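Local coordinates for metallophosphoesterase (Clostridium thermocellum, PDB 4J6O), which probably removes phosphate from 2',3'-cyclic or terminally phosphorylated RNA ends as the manganese-dependent phosphatase domain of the bacterial Pnkp-Hen1 RNA repair system, at residues R58-R69 and G87-D97. Numbering follows the deposited sequence.
Sequences RKVLFLGDLVDR and GIALCVPGNHD. With MN (manganese (II) ion), chain J; CIT (citric acid), chain K.
The imidazole of His96 takes Asp68 OD2 at its edge, close to the ring plane, with O3 of a citrate at the edge beyond NE2; the Arg69 guanidinium lays one face over His96 CE1 and has citrate O3 near its plane. The Phe62 ring carries Val60 CG1 over its centre, 3.5 Å above the plane. His96 and Arg69 belong to the metal-centred active site of the calcineurin-like metallophosphoesterase fold, carried on the loops GDLVDR and GNHD that follow two parallel strands. The bond from His96 ND1 to Asp68 OD2 is short, 2.6 Å, and meets OD2 on its anti side, the carboxylate turned 80° from the ring; Asp68 OD1 is held by Thr118. This bond probably fixes the ring's rotation and leaves NE2 facing the citrate, which probably comes from the crystallisation liquor and binds manganese through O1 and O5. Asp65 divides its carboxylate: OD2 binds manganese at 2.2 Å, alongside Asp19 and His21, while OD1 accepts the backbone N of His96. Strands 59-62 and 89-91 pair in a beta-alpha-beta unit whose helix 73-86 covers Val60, Phe62 and Ala89. Asp97 CG, anti to the carbonyl carbon (chi1 -53°), brings both carboxylate oxygens to the Asp65 loop. OD1 accepts Leu66 N at 2.9 Å. Asp97 OD2 receives Asp65 N at 2.7 Å and also Gly94 N, both from the same face of the carboxylate.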
# COMPACT_ATOMS: atom_id res chain seq x y z
N ARG A 58 -13.99 7.64 -10.59
CA ARG A 58 -13.00 6.59 -10.32
C ARG A 58 -12.62 6.63 -8.85
O ARG A 58 -12.77 7.66 -8.21
CB ARG A 58 -11.76 6.77 -11.19
CG ARG A 58 -12.10 6.74 -12.67
CD ARG A 58 -10.83 6.70 -13.52
NE ARG A 58 -10.13 5.41 -13.42
CZ ARG A 58 -10.28 4.37 -14.23
NH1 ARG A 58 -9.52 3.29 -14.03
NH2 ARG A 58 -11.15 4.42 -15.29
N LYS A 59 -12.15 5.49 -8.34
CA LYS A 59 -11.75 5.34 -6.92
C LYS A 59 -10.35 4.80 -6.86
O LYS A 59 -9.95 4.10 -7.74
CB LYS A 59 -12.71 4.44 -6.15
CG LYS A 59 -14.14 5.04 -6.09
CD LYS A 59 -14.94 4.36 -4.99
CE LYS A 59 -16.36 4.98 -4.98
NZ LYS A 59 -17.19 4.50 -3.85
N VAL A 60 -9.63 5.15 -5.81
CA VAL A 60 -8.25 4.71 -5.62
C VAL A 60 -8.20 3.57 -4.61
O VAL A 60 -8.86 3.62 -3.54
CB VAL A 60 -7.36 5.85 -5.08
CG1 VAL A 60 -5.90 5.32 -4.82
CG2 VAL A 60 -7.30 7.03 -6.05
N LEU A 61 -7.35 2.60 -4.90
CA LEU A 61 -7.06 1.53 -3.93
C LEU A 61 -5.58 1.58 -3.60
O LEU A 61 -4.76 1.38 -4.48
CB LEU A 61 -7.39 0.16 -4.53
CG LEU A 61 -8.82 -0.03 -5.00
CD1 LEU A 61 -8.93 -1.45 -5.57
CD2 LEU A 61 -9.84 0.16 -3.88
N PHE A 62 -5.24 1.90 -2.34
CA PHE A 62 -3.83 2.00 -1.94
C PHE A 62 -3.41 0.66 -1.41
O PHE A 62 -4.15 0.07 -0.61
CB PHE A 62 -3.64 3.07 -0.86
CG PHE A 62 -3.82 4.50 -1.34
CD1 PHE A 62 -2.81 5.15 -2.05
CD2 PHE A 62 -5.00 5.21 -1.08
CE1 PHE A 62 -2.99 6.48 -2.49
CE2 PHE A 62 -5.17 6.54 -1.53
CZ PHE A 62 -4.16 7.17 -2.24
N LEU A 63 -2.20 0.24 -1.79
CA LEU A 63 -1.68 -1.09 -1.41
C LEU A 63 -0.88 -1.03 -0.13
O LEU A 63 -0.33 -2.06 0.34
CB LEU A 63 -0.88 -1.70 -2.54
CG LEU A 63 -1.67 -1.97 -3.81
CD1 LEU A 63 -0.73 -2.66 -4.82
CD2 LEU A 63 -2.84 -2.90 -3.48
N GLY A 64 -0.87 0.14 0.48
CA GLY A 64 -0.24 0.34 1.77
C GLY A 64 1.24 0.66 1.68
O GLY A 64 1.75 1.01 0.59
N ASP A 65 1.94 0.55 2.79
CA ASP A 65 3.34 1.03 2.95
C ASP A 65 3.38 2.51 2.59
O ASP A 65 4.13 2.98 1.73
CB ASP A 65 4.32 0.21 2.13
CG ASP A 65 4.98 -0.92 2.97
OD1 ASP A 65 4.47 -1.15 4.08
OD2 ASP A 65 5.94 -1.57 2.54
N LEU A 66 2.50 3.26 3.27
CA LEU A 66 2.41 4.74 3.15
C LEU A 66 3.55 5.44 3.86
O LEU A 66 3.97 6.53 3.44
CB LEU A 66 1.08 5.22 3.80
CG LEU A 66 -0.18 4.53 3.32
CD1 LEU A 66 -1.35 5.18 4.11
CD2 LEU A 66 -0.38 4.68 1.81
N VAL A 67 4.08 4.79 4.92
CA VAL A 67 5.04 5.44 5.79
C VAL A 67 6.44 4.88 5.61
O VAL A 67 6.63 3.93 4.87
CB VAL A 67 4.58 5.28 7.27
CG1 VAL A 67 3.13 5.83 7.45
CG2 VAL A 67 4.59 3.81 7.69
N ASP A 68 7.41 5.56 6.24
CA ASP A 68 8.84 5.20 6.24
C ASP A 68 9.59 5.66 5.01
O ASP A 68 9.01 5.76 3.92
CB ASP A 68 9.04 3.69 6.44
CG ASP A 68 8.65 3.24 7.87
OD1 ASP A 68 8.20 4.07 8.68
OD2 ASP A 68 8.77 2.03 8.13
N ARG A 69 10.86 6.04 5.21
CA ARG A 69 11.87 6.28 4.18
C ARG A 69 11.81 7.64 3.53
O ARG A 69 12.80 8.37 3.49
CB ARG A 69 11.89 5.24 3.07
CG ARG A 69 12.27 3.83 3.56
CD ARG A 69 12.38 2.87 2.40
NE ARG A 69 12.85 1.53 2.82
CZ ARG A 69 12.08 0.45 2.82
NH1 ARG A 69 10.79 0.51 2.47
NH2 ARG A 69 12.59 -0.73 3.20
N GLY A 87 -14.59 8.77 0.95
CA GLY A 87 -15.02 7.62 0.17
C GLY A 87 -14.48 7.47 -1.24
O GLY A 87 -15.03 6.70 -2.03
N ILE A 88 -13.37 8.12 -1.57
CA ILE A 88 -12.85 7.99 -2.91
C ILE A 88 -11.71 6.97 -2.93
O ILE A 88 -11.28 6.54 -3.98
CB ILE A 88 -12.39 9.34 -3.49
CG1 ILE A 88 -12.19 9.27 -5.00
CG2 ILE A 88 -11.15 9.91 -2.72
CD1 ILE A 88 -12.15 10.66 -5.65
N ALA A 89 -11.31 6.55 -1.75
CA ALA A 89 -10.28 5.50 -1.67
C ALA A 89 -10.54 4.41 -0.63
O ALA A 89 -11.28 4.59 0.35
CB ALA A 89 -8.91 6.14 -1.39
N LEU A 90 -9.89 3.27 -0.87
CA LEU A 90 -9.69 2.29 0.19
C LEU A 90 -8.18 2.03 0.32
O LEU A 90 -7.40 2.34 -0.56
CB LEU A 90 -10.36 0.95 -0.12
CG LEU A 90 -11.89 0.90 -0.35
CD1 LEU A 90 -12.31 -0.47 -0.83
CD2 LEU A 90 -12.61 1.29 0.91
N CYS A 91 -7.79 1.51 1.48
CA CYS A 91 -6.38 1.23 1.73
C CYS A 91 -6.26 -0.10 2.45
O CYS A 91 -7.09 -0.44 3.35
CB CYS A 91 -5.82 2.34 2.63
SG CYS A 91 -3.99 2.32 2.85
N VAL A 92 -5.27 -0.89 2.03
CA VAL A 92 -4.94 -2.12 2.75
C VAL A 92 -3.59 -1.85 3.36
O VAL A 92 -2.82 -0.97 2.95
CB VAL A 92 -4.95 -3.38 1.82
CG1 VAL A 92 -6.35 -3.58 1.28
CG2 VAL A 92 -3.96 -3.24 0.66
N PRO A 93 -3.29 -2.56 4.42
CA PRO A 93 -2.09 -2.23 5.16
C PRO A 93 -0.83 -2.90 4.63
O PRO A 93 -0.85 -4.04 4.21
CB PRO A 93 -2.43 -2.78 6.57
CG PRO A 93 -3.21 -4.03 6.27
CD PRO A 93 -4.13 -3.57 5.09
N GLY A 94 0.29 -2.15 4.69
CA GLY A 94 1.59 -2.74 4.45
C GLY A 94 2.26 -3.07 5.79
O GLY A 94 1.82 -2.58 6.87
N ASN A 95 3.35 -3.84 5.73
CA ASN A 95 4.09 -4.20 6.91
C ASN A 95 4.60 -2.97 7.67
O ASN A 95 4.65 -2.95 8.92
CB ASN A 95 5.23 -5.19 6.53
CG ASN A 95 6.11 -4.74 5.30
OD1 ASN A 95 5.66 -4.20 4.24
ND2 ASN A 95 7.41 -5.01 5.46
N HIS A 96 5.04 -1.95 6.92
CA HIS A 96 5.57 -0.78 7.58
C HIS A 96 4.49 -0.05 8.34
O HIS A 96 4.78 0.54 9.40
CB HIS A 96 6.23 0.17 6.53
CG HIS A 96 7.51 -0.37 5.97
ND1 HIS A 96 8.74 0.15 6.30
CD2 HIS A 96 7.75 -1.38 5.09
CE1 HIS A 96 9.68 -0.53 5.68
NE2 HIS A 96 9.11 -1.47 4.95
N ASP A 97 3.29 -0.02 7.78
CA ASP A 97 2.19 0.70 8.44
C ASP A 97 1.84 0.06 9.79
O ASP A 97 1.68 0.75 10.81
CB ASP A 97 0.93 0.69 7.55
CG ASP A 97 1.24 1.22 6.10
OD1 ASP A 97 1.96 2.20 5.94
OD2 ASP A 97 0.71 0.60 5.17
MN MN J . 7.32 -1.26 0.91
C1 CIT K . 7.48 -4.64 1.06
O1 CIT K . 7.19 -3.51 0.49
O2 CIT K . 6.47 -5.32 1.43
C2 CIT K . 8.90 -5.10 1.26
C3 CIT K . 9.67 -4.15 2.20
O7 CIT K . 8.80 -4.05 3.38
C4 CIT K . 10.88 -5.07 2.40
C5 CIT K . 11.43 -4.11 3.43
O3 CIT K . 11.30 -3.01 4.02
O4 CIT K . 12.49 -4.62 3.89
C6 CIT K . 9.81 -2.76 1.56
O5 CIT K . 9.10 -1.85 2.05
O6 CIT K . 10.59 -2.71 0.55
O HOH W 1 7.71 0.72 10.23
O HOH W 2 8.72 -1.12 -0.92